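Local coordinates for NanU sialic acid binding protein (Bacteroides fragilis, PDB 4L7T), which binds sialic acid with high affinity as a SusD-family protein of the outer membrane, probably in partnership with NanO, at residues V247-D252 / N264-F269; S240-A245 / D390-L395; G92-A97 / P496-V501; L47-F52 / M99-N104. All blocks are in the same frame, centred on the assembly; numbering follows the deposited sequence. Where two conformers were deposited one is given.

Contact 1 of 4, residues V247-D252 / N264-F269; sequences VSLQDD and NSEIIF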
loop_
_atom_site.group_PDB
_atom_site.type_symbol
_atom_site.label_atom_id
_atom_site.label_comp_id
_atom_site.label_asym_id
_atom_site.label_seq_id
_atom_site.Cartn_x
_atom_site.Cartn_y
_atom_site.Cartn_z
ATOM N N VAL A 247 11.089 16.368 -1.253
ATOM C CA VAL A 247 9.797 15.927 -0.758
ATOM C C VAL A 247 9.242 16.910 0.232
ATOM O O VAL A 247 10.023 17.596 0.917
ATOM C CB VAL A 247 9.927 14.552 -0.010
ATOM C CG1 VAL A 247 10.093 13.360 -1.087
ATOM C CG2 VAL A 247 11.026 14.536 1.100
ATOM N N SER A 248 7.925 17.022 0.290
ATOM C CA SER A 248 7.265 17.949 1.166
ATOM C C SER A 248 5.845 17.440 1.381
ATOM O O SER A 248 5.275 16.832 0.444
ATOM C CB SER A 248 7.195 19.297 0.422
ATOM O OG SER A 248 6.650 20.257 1.277
ATOM N N LEU A 249 5.277 17.687 2.552
ATOM C CA LEU A 249 3.819 17.500 2.683
ATOM C C LEU A 249 2.965 18.480 1.877
ATOM O O LEU A 249 3.160 19.707 1.982
ATOM C CB LEU A 249 3.390 17.493 4.153
ATOM C CG LEU A 249 4.056 16.436 5.024
ATOM C CD1 LEU A 249 3.548 16.675 6.438
ATOM C CD2 LEU A 249 3.682 15.005 4.572
ATOM N N GLN A 250 1.995 17.973 1.109
ATOM C CA GLN A 250 0.995 18.869 0.509
ATOM C C GLN A 250 0.190 19.581 1.652
ATOM O O GLN A 250 -0.193 18.949 2.647
ATOM C CB GLN A 250 0.052 18.048 -0.378
ATOM C CG GLN A 250 0.709 17.530 -1.644
ATOM C CD GLN A 250 0.820 18.702 -2.674
ATOM O OE1 GLN A 250 1.895 19.216 -2.873
ATOM N NE2 GLN A 250 -0.319 19.202 -3.191
ATOM N N ASP A 251 -0.152 20.884 1.500
ATOM C CA ASP A 251 -0.935 21.569 2.489
ATOM C C ASP A 251 -2.331 20.931 2.584
ATOM O O ASP A 251 -2.863 20.873 3.689
ATOM C CB ASP A 251 -1.176 23.048 2.057
ATOM C CG ASP A 251 0.023 23.918 2.272
ATOM O OD1 ASP A 251 0.985 23.479 2.922
ATOM O OD2 ASP A 251 -0.007 25.083 1.778
ATOM N N ASP A 252 -2.875 20.455 1.452
ATOM C CA ASP A 252 -4.238 19.896 1.356
ATOM C C ASP A 252 -4.129 18.367 1.227
ATOM O O ASP A 252 -3.636 17.817 0.186
ATOM C CB ASP A 252 -4.937 20.548 0.159
ATOM C CG ASP A 252 -6.415 20.141 -0.014
ATOM O OD1 ASP A 252 -6.829 19.018 0.358
ATOM O OD2 ASP A 252 -7.194 20.952 -0.610
ATOM N N ASN A 264 3.016 15.412 -7.644
ATOM C CA ASN A 264 3.205 16.372 -6.493
ATOM C C ASN A 264 4.346 15.898 -5.591
ATOM O O ASN A 264 4.743 14.687 -5.558
ATOM C CB ASN A 264 1.924 16.621 -5.698
ATOM C CG ASN A 264 1.531 15.407 -4.821
ATOM O OD1 ASN A 264 2.213 15.081 -3.822
ATOM N ND2 ASN A 264 0.454 14.683 -5.258
ATOM N N SER A 265 4.955 16.856 -4.877
ATOM C CA SER A 265 6.194 16.479 -4.253
ATOM C C SER A 265 6.040 15.766 -2.908
ATOM O O SER A 265 7.038 15.459 -2.291
ATOM C CB SER A 265 7.127 17.708 -4.092
ATOM O OG SER A 265 6.414 18.602 -3.261
ATOM N N GLU A 266 4.812 15.382 -2.523
ATOM C CA GLU A 266 4.698 14.415 -1.404
ATOM C C GLU A 266 4.936 12.944 -1.871
ATOM O O GLU A 266 5.312 12.034 -1.082
ATOM C CB GLU A 266 3.317 14.542 -0.781
ATOM C CG GLU A 266 3.218 13.612 0.508
ATOM C CD GLU A 266 2.094 13.946 1.377
ATOM O OE1 GLU A 266 1.593 15.051 1.266
ATOM O OE2 GLU A 266 1.706 13.101 2.245
ATOM N N ILE A 267 4.827 12.701 -3.183
ATOM C CA ILE A 267 4.966 11.300 -3.666
ATOM C C ILE A 267 6.404 10.896 -3.821
ATOM O O ILE A 267 7.195 11.629 -4.434
ATOM C CB ILE A 267 4.235 11.150 -5.036
ATOM C CG1 ILE A 267 2.793 11.709 -4.950
ATOM C CG2 ILE A 267 4.341 9.656 -5.613
ATOM C CD1 ILE A 267 1.922 10.994 -3.948
ATOM N N ILE A 268 6.754 9.761 -3.214
ATOM C CA ILE A 268 8.077 9.165 -3.361
ATOM C C ILE A 268 7.997 8.091 -4.426
ATOM O O ILE A 268 8.806 8.138 -5.369
ATOM C CB ILE A 268 8.686 8.645 -2.020
ATOM C CG1 ILE A 268 8.844 9.834 -1.050
ATOM C CG2 ILE A 268 9.951 7.814 -2.274
ATOM C CD1 ILE A 268 9.234 9.276 0.405
ATOM N N PHE A 269 7.012 7.182 -4.348
ATOM C CA PHE A 269 6.877 6.220 -5.493
ATOM C C PHE A 269 5.382 5.858 -5.636
ATOM O O PHE A 269 4.723 5.622 -4.610
ATOM C CB PHE A 269 7.725 4.958 -5.235
ATOM C CG PHE A 269 7.543 3.906 -6.263
ATOM C CD1 PHE A 269 7.834 4.193 -7.595
ATOM C CD2 PHE A 269 7.021 2.670 -5.946
ATOM C CE1 PHE A 269 7.626 3.216 -8.609
ATOM C CE2 PHE A 269 6.789 1.690 -6.958
ATOM C CZ PHE A 269 7.097 1.993 -8.296
HETATM O O HOH W 1 4.241 18.484 -1.706
#
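An Asx turn overlaid on a type I beta turn, Asn-264 to Ile-267, leads into strand 267-271. The loop after helix 227-244 lies against it, in the helical SusD-family fold. Ser-248 N donates to Ser-265 O at 3.1 Å. The same oxygen lies near Val-247 CA, at 3.2 Å in a CA-H...O contact. Beyond it, Val-247 CG1 packs on Ile-268 CG1.

Glu-266 carries the other end of the contact. Its CG is anti to the backbone N (chi1 -175°), and the extended chain takes the carboxylate past Ser-248 O to the backbone of Gln-250. OE1 accepts from Gln-250 N at 3.0 Å, on its anti side. Leu-249 CD2 touches OE2 of the same carboxylate. Salt bridges from Arg-387 to OE2 and from Arg-416 to OE1 complete the grip on this buried acid. They would be expected to favour its charged form.

Gln-250 bends at chi2, and its CG rests on Asn-264 OD1, with the two amide planes 30° apart. Asn-264 OD1 takes the N-H of Glu-266 on a lone pair, in the carbonyl plane. That bond makes the Asx turn. Asn-264 ND2 donates to the backbone O of Asn-261 and of Val-256, so both ends of the amide are held. One water joins the segments: it donates to Ser-248 O at 2.9 Å and lies 2.7 Å from Ser-265 OG.

Contact 2 of 4, residues S240-A245 / D390-L395; sequences SIVSNA and DCLLLL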
loop_
_atom_site.group_PDB
_atom_site.type_symbol
_atom_site.label_atom_id
_atom_site.label_comp_id
_atom_site.label_asym_id
_atom_site.label_seq_id
_atom_site.Cartn_x
_atom_site.Cartn_y
_atom_site.Cartn_z
ATOM N N SER A 240 17.816 10.085 5.745
ATOM C CA SER A 240 18.487 10.420 4.451
ATOM C C SER A 240 17.437 10.927 3.426
ATOM O O SER A 240 17.796 11.680 2.553
ATOM C CB SER A 240 19.411 9.269 3.959
ATOM O OG SER A 240 18.604 8.384 3.204
ATOM N N ILE A 241 16.174 10.471 3.545
ATOM C CA ILE A 241 15.101 11.023 2.672
ATOM C C ILE A 241 14.727 12.426 3.084
ATOM O O ILE A 241 14.650 13.374 2.284
ATOM C CB ILE A 241 13.854 10.108 2.747
ATOM C CG1 ILE A 241 14.210 8.734 2.199
ATOM C CG2 ILE A 241 12.637 10.795 1.989
ATOM C CD1 ILE A 241 13.061 7.769 2.576
ATOM N N VAL A 242 14.585 12.627 4.404
ATOM C CA VAL A 242 14.291 13.989 4.962
ATOM C C VAL A 242 15.400 14.965 4.509
ATOM O O VAL A 242 15.088 16.103 4.156
ATOM C CB VAL A 242 14.268 13.935 6.498
ATOM C CG1 VAL A 242 14.168 15.379 7.073
ATOM C CG2 VAL A 242 13.053 13.047 6.996
ATOM N N SER A 243 16.659 14.521 4.497
ATOM C CA SER A 243 17.733 15.452 4.167
ATOM C C SER A 243 17.857 15.644 2.675
ATOM O O SER A 243 17.903 16.794 2.222
ATOM C CB SER A 243 19.058 14.981 4.764
ATOM O OG SER A 243 19.471 13.704 4.284
ATOM N N ASN A 244 17.907 14.537 1.928
ATOM C CA ASN A 244 18.392 14.625 0.498
ATOM C C ASN A 244 17.373 14.598 -0.621
ATOM O O ASN A 244 17.740 14.869 -1.819
ATOM C CB ASN A 244 19.391 13.519 0.205
ATOM C CG ASN A 244 20.597 13.532 1.187
ATOM O OD1 ASN A 244 21.182 12.483 1.416
ATOM N ND2 ASN A 244 20.871 14.675 1.848
ATOM N N ALA A 245 16.153 14.185 -0.311
ATOM C CA ALA A 245 15.177 14.051 -1.387
ATOM C C ALA A 245 14.281 15.266 -1.497
ATOM O O ALA A 245 13.927 15.910 -0.467
ATOM C CB ALA A 245 14.290 12.802 -1.138
ATOM N N ASP A 390 4.492 8.847 5.049
ATOM C CA ASP A 390 4.907 7.478 5.478
ATOM C C ASP A 390 6.370 7.527 5.961
ATOM O O ASP A 390 6.718 6.956 7.015
ATOM C CB ASP A 390 4.712 6.617 4.240
ATOM C CG ASP A 390 4.774 5.111 4.487
ATOM O OD1 ASP A 390 4.977 4.649 5.638
ATOM O OD2 ASP A 390 4.645 4.344 3.468
ATOM N N CYS A 391 7.254 8.268 5.256
ATOM C CA CYS A 391 8.619 8.456 5.727
ATOM C C CYS A 391 8.601 9.001 7.178
ATOM O O CYS A 391 9.308 8.460 8.042
ATOM C CB CYS A 391 9.337 9.486 4.803
ATOM S SG CYS A 391 11.023 9.827 5.308
ATOM N N LEU A 392 7.796 10.068 7.395
ATOM C CA LEU A 392 7.763 10.716 8.692
ATOM C C LEU A 392 7.269 9.736 9.785
ATOM O O LEU A 392 7.857 9.757 10.910
ATOM C CB LEU A 392 6.897 11.969 8.697
ATOM C CG LEU A 392 7.456 13.124 7.801
ATOM C CD1 LEU A 392 6.416 14.260 7.732
ATOM C CD2 LEU A 392 8.881 13.598 8.286
ATOM N N LEU A 393 6.236 8.944 9.510
ATOM C CA LEU A 393 5.663 8.063 10.514
ATOM C C LEU A 393 6.533 6.825 10.726
ATOM O O LEU A 393 6.603 6.327 11.895
ATOM C CB LEU A 393 4.178 7.725 10.209
ATOM C CG LEU A 393 3.309 8.951 10.318
ATOM C CD1 LEU A 393 1.893 8.588 9.953
ATOM C CD2 LEU A 393 3.329 9.622 11.735
ATOM N N LEU A 394 7.200 6.319 9.670
ATOM C CA LEU A 394 8.198 5.310 9.921
ATOM C C LEU A 394 9.323 5.820 10.780
ATOM O O LEU A 394 9.858 5.040 11.555
ATOM C CB LEU A 394 8.762 4.738 8.587
ATOM C CG LEU A 394 7.785 3.895 7.726
ATOM C CD1 LEU A 394 8.380 3.626 6.329
ATOM C CD2 LEU A 394 7.287 2.569 8.382
ATOM N N LEU A 395 9.796 7.043 10.530
ATOM C CA LEU A 395 10.880 7.607 11.327
ATOM C C LEU A 395 10.468 7.755 12.806
ATOM O O LEU A 395 11.259 7.336 13.683
ATOM C CB LEU A 395 11.348 8.899 10.699
ATOM C CG LEU A 395 12.452 9.632 11.461
ATOM C CD1 LEU A 395 13.707 8.723 11.586
ATOM C CD2 LEU A 395 12.762 10.869 10.616
#
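Cys-391 places its sulfur against the flank of Ile-241. SG lies 3.8 Å from Ile-241 CG2. It is equally close to the branch carbon CB, and the CD1 methyl comes next at 4.0 Å. The thiol therefore rests on the side of the isoleucine and not on one methyl alone. The CB of Cys-391 already points at the other helix, and with SG anti to the backbone N (chi1 179°) the sulfur reaches Ile-241.

Val-242 extends the patch by one residue. Its CG2 methyl is the branch that touches. It reaches Cys-391 SG at 4.2 Å, and CD2 of both Leu-392 and Leu-395 lies near it. All three come from helix 388-401 and meet the methyl from that side, at loose distances. No hydrogen bond joins the two segments. The short helix axes stay 10.6 Å apart at closest approach, with 135° between their N-to-C directions. Contact is thus made by side chains, and it buries a modest 162 Å².

The contact lies near the C-terminal end of helix 227-244, where Ala-245 is the first residue to leave helical geometry. Helix 206-223 adds Met-211, which touches both Ile-241 and Cys-391. Helix 407-418 packs on Leu-392 and Leu-395 through Val-413 and Glu-409. Helix 388-401 is thereby held between its neighbours, directly after strand 383-387 in the chain.

Contact 3 of 4, residues G92-A97 / P496-V501; sequences GISNFA and PINESV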
loop_
_atom_site.group_PDB
_atom_site.type_symbol
_atom_site.label_atom_id
_atom_site.label_comp_id
_atom_site.label_asym_id
_atom_site.label_seq_id
_atom_site.Cartn_x
_atom_site.Cartn_y
_atom_site.Cartn_z
ATOM N N GLY A 92 -7.829 -16.683 -1.169
ATOM C CA GLY A 92 -8.008 -15.183 -1.241
ATOM C C GLY A 92 -7.144 -14.585 -2.360
ATOM O O GLY A 92 -7.662 -13.928 -3.254
ATOM N N ILE A 93 -5.863 -14.888 -2.365
ATOM C CA ILE A 93 -4.958 -14.540 -3.472
ATOM C C ILE A 93 -4.243 -15.806 -3.949
ATOM O O ILE A 93 -3.917 -16.657 -3.114
ATOM C CB ILE A 93 -3.863 -13.577 -2.933
ATOM C CG1 ILE A 93 -4.441 -12.231 -2.563
ATOM C CG2 ILE A 93 -2.818 -13.323 -4.025
ATOM C CD1 ILE A 93 -3.387 -11.259 -1.793
ATOM N N SER A 94 -3.994 -15.952 -5.249
ATOM C CA SER A 94 -3.316 -17.148 -5.760
ATOM C C SER A 94 -1.969 -16.818 -6.337
ATOM O O SER A 94 -1.701 -15.645 -6.637
ATOM C CB SER A 94 -4.132 -17.755 -6.927
ATOM O OG SER A 94 -5.421 -18.134 -6.472
ATOM N N ASN A 95 -1.157 -17.860 -6.530
ATOM C CA ASN A 95 0.075 -17.835 -7.338
ATOM C C ASN A 95 1.049 -16.712 -6.846
ATOM O O ASN A 95 1.608 -16.004 -7.670
ATOM C CB ASN A 95 -0.285 -17.638 -8.857
ATOM C CG ASN A 95 -1.437 -18.598 -9.345
ATOM O OD1 ASN A 95 -2.340 -18.209 -10.127
ATOM N ND2 ASN A 95 -1.348 -19.864 -8.915
ATOM N N PHE A 96 1.239 -16.586 -5.529
ATOM C CA PHE A 96 2.170 -15.612 -4.949
ATOM C C PHE A 96 1.927 -14.238 -5.495
ATOM O O PHE A 96 2.909 -13.492 -5.711
ATOM C CB PHE A 96 3.648 -16.063 -5.082
ATOM C CG PHE A 96 3.931 -17.379 -4.403
ATOM C CD1 PHE A 96 4.040 -17.466 -2.993
ATOM C CD2 PHE A 96 4.009 -18.565 -5.164
ATOM C CE1 PHE A 96 4.234 -18.648 -2.349
ATOM C CE2 PHE A 96 4.160 -19.782 -4.487
ATOM C CZ PHE A 96 4.310 -19.820 -3.103
ATOM N N ALA A 97 0.643 -13.901 -5.736
ATOM C CA ALA A 97 0.146 -12.581 -6.112
ATOM C C ALA A 97 0.690 -12.190 -7.509
ATOM O O ALA A 97 0.724 -11.023 -7.830
ATOM C CB ALA A 97 0.543 -11.465 -5.021
ATOM N N PRO A 496 -2.223 -18.881 2.988
ATOM C CA PRO A 496 -2.083 -20.204 2.330
ATOM C C PRO A 496 -1.731 -20.127 0.859
ATOM O O PRO A 496 -1.800 -19.052 0.226
ATOM C CB PRO A 496 -3.467 -20.834 2.500
ATOM C CG PRO A 496 -4.415 -19.584 2.412
ATOM C CD PRO A 496 -3.611 -18.405 3.099
ATOM N N ILE A 497 -1.341 -21.271 0.299
ATOM C CA ILE A 497 -0.932 -21.438 -1.103
ATOM C C ILE A 497 -1.989 -22.222 -1.827
ATOM O O ILE A 497 -2.389 -23.265 -1.336
ATOM C CB ILE A 497 0.451 -22.168 -1.172
ATOM C CG1 ILE A 497 1.468 -21.331 -0.394
ATOM C CG2 ILE A 497 0.813 -22.491 -2.682
ATOM C CD1 ILE A 497 2.855 -21.994 -0.216
ATOM N N ASN A 498 -2.443 -21.728 -2.961
ATOM C CA ASN A 498 -3.520 -22.348 -3.722
ATOM C C ASN A 498 -3.132 -23.686 -4.363
ATOM O O ASN A 498 -1.986 -23.935 -4.584
ATOM C CB ASN A 498 -4.149 -21.431 -4.749
ATOM C CG ASN A 498 -3.162 -20.911 -5.743
ATOM O OD1 ASN A 498 -2.251 -20.170 -5.372
ATOM N ND2 ASN A 498 -3.320 -21.293 -7.023
ATOM N N GLU A 499 -4.155 -24.512 -4.656
ATOM C CA GLU A 499 -3.888 -25.928 -5.056
ATOM C C GLU A 499 -2.961 -26.050 -6.287
ATOM O O GLU A 499 -2.008 -26.815 -6.271
ATOM C CB GLU A 499 -5.202 -26.707 -5.320
ATOM C CG GLU A 499 -6.047 -26.964 -4.066
ATOM C CD GLU A 499 -7.487 -27.415 -4.370
ATOM O OE1 GLU A 499 -8.438 -26.777 -3.855
ATOM O OE2 GLU A 499 -7.650 -28.411 -5.116
ATOM N N SER A 500 -3.256 -25.273 -7.333
ATOM C CA SER A 500 -2.523 -25.363 -8.615
ATOM C C SER A 500 -1.013 -25.121 -8.440
ATOM O O SER A 500 -0.175 -25.808 -9.047
ATOM C CB SER A 500 -3.190 -24.502 -9.696
ATOM O OG SER A 500 -2.956 -23.095 -9.536
ATOM N N VAL A 501 -0.635 -24.219 -7.527
ATOM C CA VAL A 501 0.798 -24.017 -7.194
ATOM C C VAL A 501 1.497 -25.243 -6.634
ATOM O O VAL A 501 2.638 -25.592 -7.032
ATOM C CB VAL A 501 0.961 -22.822 -6.156
ATOM C CG1 VAL A 501 2.396 -22.699 -5.631
ATOM C CG2 VAL A 501 0.412 -21.530 -6.768
HETATM O O HOH W 2 -1.911 -18.498 -2.428
#
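Asn-498 meets Ser-94 and Asn-95 with every part of its side chain. CB lies beside Ser-94 OG, at 3.9 Å. CG comes next, 3.5 Å from Ser-94 CB. At the tip, OD1 accepts the backbone N-H of Asn-95 at 2.8 Å. The bond is nearly straight, 167° at the hydrogen, and the donor is tilted 30° from the carbonyl plane. The other tip atom, ND2, lies beside the side-chain amide of Asn-95. The two side chains cross at about a right angle. With chi1 at 58°, CG stands between the backbone N and the carbonyl carbon of its own residue, and this aims the amide at the loop.

Phe-96 makes the apolar half of the contact. Its ring atom CE2 lies 3.6 Å from Val-501 CG1, and CZ lies 3.9 Å from Ile-497 CD1. Both methyls approach the ring obliquely. Trp-146 of helix 121-146 meets the same ring edge-to-face. The ring forms a separate apolar patch beside the polar bond.

A water also links the backbones, near Ile-93 O at 2.8 Å and Pro-496 O at 2.7 Å. Asn-498 occupies the N-cap position of helix 499-504, yet its side chain makes no capping bond. It is spent instead on the loop before helix 99-115. In this SusD-family fold, a loop of the SusD-like N-terminal region is thereby joined to the start of helix 499-504.

Contact 4 of 4, residues L47-F52 / M99-N104; sequences LRECSF and MYKVIN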
loop_
_atom_site.group_PDB
_atom_site.type_symbol
_atom_site.label_atom_id
_atom_site.label_comp_id
_atom_site.label_asym_id
_atom_site.label_seq_id
_atom_site.Cartn_x
_atom_site.Cartn_y
_atom_site.Cartn_z
ATOM N N LEU A 47 5.075 -4.426 -12.689
ATOM C CA LEU A 47 4.831 -4.143 -11.272
ATOM C C LEU A 47 3.394 -3.606 -11.068
ATOM O O LEU A 47 2.701 -4.039 -10.090
ATOM C CB LEU A 47 5.891 -3.124 -10.772
ATOM C CG LEU A 47 5.888 -2.877 -9.281
ATOM C CD1 LEU A 47 6.590 -4.025 -8.582
ATOM C CD2 LEU A 47 6.631 -1.549 -9.048
ATOM N N ARG A 48 2.929 -2.712 -11.917
ATOM C CA ARG A 48 1.598 -2.168 -11.868
ATOM C C ARG A 48 0.491 -3.275 -11.900
ATOM O O ARG A 48 -0.591 -3.123 -11.283
ATOM C CB ARG A 48 1.377 -1.147 -12.972
ATOM C CG ARG A 48 -0.085 -0.610 -13.063
ATOM C CD ARG A 48 -0.231 0.507 -14.062
ATOM N NE ARG A 48 0.152 0.016 -15.415
ATOM C CZ ARG A 48 0.421 0.825 -16.446
ATOM N NH1 ARG A 48 0.272 2.143 -16.315
ATOM N NH2 ARG A 48 0.764 0.305 -17.642
ATOM N N GLU A 49 0.789 -4.382 -12.587
ATOM C CA GLU A 49 -0.203 -5.519 -12.640
ATOM C C GLU A 49 -0.397 -6.213 -11.262
ATOM O O GLU A 49 -1.347 -7.012 -11.060
ATOM C CB GLU A 49 0.199 -6.572 -13.668
ATOM C CG GLU A 49 0.042 -6.046 -15.074
ATOM C CD GLU A 49 0.505 -7.001 -16.188
ATOM O OE1 GLU A 49 1.160 -8.044 -15.928
ATOM O OE2 GLU A 49 0.206 -6.654 -17.347
ATOM N N CYS A 50 0.512 -5.950 -10.346
ATOM C CA CYS A 50 0.455 -6.544 -9.016
ATOM C C CYS A 50 -0.141 -5.574 -8.013
ATOM O O CYS A 50 -0.233 -5.881 -6.817
ATOM C CB CYS A 50 1.843 -6.973 -8.542
ATOM S SG CYS A 50 2.728 -8.287 -9.442
ATOM N N SER A 51 -0.583 -4.414 -8.479
ATOM C CA SER A 51 -1.002 -3.341 -7.560
ATOM C C SER A 51 -2.269 -3.632 -6.726
ATOM O O SER A 51 -2.318 -3.298 -5.556
ATOM C CB SER A 51 -1.052 -1.981 -8.225
ATOM O OG SER A 51 -2.051 -1.915 -9.236
ATOM N N PHE A 52 -3.256 -4.291 -7.313
ATOM C CA PHE A 52 -4.455 -4.681 -6.507
ATOM C C PHE A 52 -3.969 -5.618 -5.412
ATOM O O PHE A 52 -4.446 -5.505 -4.285
ATOM C CB PHE A 52 -5.388 -5.459 -7.421
ATOM C CG PHE A 52 -6.683 -5.908 -6.737
ATOM C CD1 PHE A 52 -7.428 -5.041 -5.935
ATOM C CD2 PHE A 52 -7.129 -7.224 -6.958
ATOM C CE1 PHE A 52 -8.584 -5.493 -5.263
ATOM C CE2 PHE A 52 -8.268 -7.675 -6.304
ATOM C CZ PHE A 52 -9.026 -6.785 -5.520
ATOM N N MET A 99 3.720 -12.296 -8.454
ATOM C CA MET A 99 5.012 -11.566 -8.295
ATOM C C MET A 99 6.197 -12.176 -9.051
ATOM O O MET A 99 7.055 -11.436 -9.523
ATOM C CB MET A 99 5.360 -11.303 -6.839
ATOM C CG MET A 99 4.382 -10.327 -6.249
ATOM S SD MET A 99 4.836 -9.780 -4.594
ATOM C CE MET A 99 3.428 -8.749 -4.419
ATOM N N TYR A 100 6.178 -13.490 -9.238
ATOM C CA TYR A 100 7.347 -14.171 -9.832
ATOM C C TYR A 100 7.528 -13.837 -11.300
ATOM O O TYR A 100 8.660 -13.862 -11.773
ATOM C CB TYR A 100 7.325 -15.689 -9.542
ATOM C CG TYR A 100 7.807 -16.029 -8.169
ATOM C CD1 TYR A 100 9.143 -15.903 -7.780
ATOM C CD2 TYR A 100 6.878 -16.443 -7.160
ATOM C CE1 TYR A 100 9.543 -16.207 -6.516
ATOM C CE2 TYR A 100 7.269 -16.720 -5.891
ATOM C CZ TYR A 100 8.586 -16.624 -5.539
ATOM O OH TYR A 100 9.086 -16.948 -4.292
ATOM N N LYS A 101 6.435 -13.542 -11.981
ATOM C CA LYS A 101 6.482 -13.151 -13.373
ATOM C C LYS A 101 7.276 -11.829 -13.474
ATOM O O LYS A 101 8.063 -11.655 -14.438
ATOM C CB LYS A 101 5.077 -12.949 -13.910
ATOM C CG LYS A 101 5.005 -12.322 -15.320
ATOM C CD LYS A 101 3.610 -12.440 -15.902
ATOM C CE LYS A 101 3.136 -11.184 -16.648
ATOM N NZ LYS A 101 3.182 -11.309 -18.167
ATOM N N VAL A 102 7.039 -10.926 -12.497
ATOM C CA VAL A 102 7.723 -9.606 -12.486
ATOM C C VAL A 102 9.156 -9.771 -12.158
ATOM O O VAL A 102 10.026 -9.193 -12.879
ATOM C CB VAL A 102 7.062 -8.621 -11.494
ATOM C CG1 VAL A 102 7.691 -7.224 -11.674
ATOM C CG2 VAL A 102 5.557 -8.561 -11.788
ATOM N N ILE A 103 9.466 -10.571 -11.124
ATOM C CA ILE A 103 10.797 -10.873 -10.680
ATOM C C ILE A 103 11.606 -11.490 -11.859
ATOM O O ILE A 103 12.736 -11.106 -12.091
ATOM C CB ILE A 103 10.791 -11.813 -9.461
ATOM C CG1 ILE A 103 10.374 -11.040 -8.161
ATOM C CG2 ILE A 103 12.144 -12.518 -9.193
ATOM C CD1 ILE A 103 9.872 -12.040 -7.070
ATOM N N ASN A 104 11.008 -12.447 -12.569
ATOM C CA ASN A 104 11.776 -13.045 -13.705
ATOM C C ASN A 104 12.287 -12.010 -14.706
ATOM O O ASN A 104 13.445 -12.094 -15.122
ATOM C CB ASN A 104 10.897 -14.075 -14.428
ATOM C CG ASN A 104 11.693 -14.965 -15.409
ATOM O OD1 ASN A 104 12.756 -15.460 -15.096
ATOM N ND2 ASN A 104 11.113 -15.186 -16.533
#
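Residues 47-52 turn from the end of helix 33-48 into helix 51-58 through a type I beta turn, Arg-48 to Ser-51, and this corner faces the first turns of helix 99-115. The closest CA pair is Leu-47 and Val-102, 6.3 Å apart. The contact belongs to the helical part of the SusD-family fold, with helix 121-146 alongside.

Cys-50 and Val-102 carry the contact. The sulfur has swung beside its own backbone N, anti to the carbonyl carbon (chi1 -64°). There SG meets Val-102 CG2 at 3.7 Å. On the Met-99 side, SG also lies 4.1 Å from CG, so it is the methionine's methylene that touches, and not its sulfur. The other valine methyl, CG1, reaches the backbone of Leu-47, 4.0 Å from its N. Leu-138 of helix 121-146 packs on both Leu-47 and Val-102, and Phe-54 of helix 51-58 touches Leu-47 and Met-99.

At the exposed margin, Glu-49 and Lys-101 approach each other. The glutamate chain is extended, while the lysine bends at chi3 and chi4. Glu-49 OE1 lies 3.8 Å from Lys-101 CE and 4.4 Å from NZ, too far for a salt bridge.

The corner holds itself by its own bonds. Arg-48 O accepts from both Ser-51 N and Ser-51 OG, the hydroxyl bond being 2.8 Å long and in the carbonyl plane.

No hydrogen bond crosses between the segments. The contact therefore rests on the thiol, the valine methyls and the methionine chain, and the outer charge pair probably adds a weak attraction.

From the N terminus, residues 47-52 come first and meet 99-104, so contact 4 closes the earliest loop. It closes before contacts 1 and 2 open. Residues 92-97 fall inside that loop but pair with 496-501, so contacts 3 and 4 cross. Contact 3 closes a loop of almost 400 residues and joins the segment before helix 99-115 to C-terminal helix 499-504. Within it contact 2 joins helix 227-244 to helix 388-401, and contact 1 is nested inside contact 2. Contacts 1 and 2 touch, with Leu-249 against Leu-392. Contacts 3 and 4 touch at Ala-97 and Cys-50. Phe-269 packs on Leu-47, which connects contact 1 with contact 4.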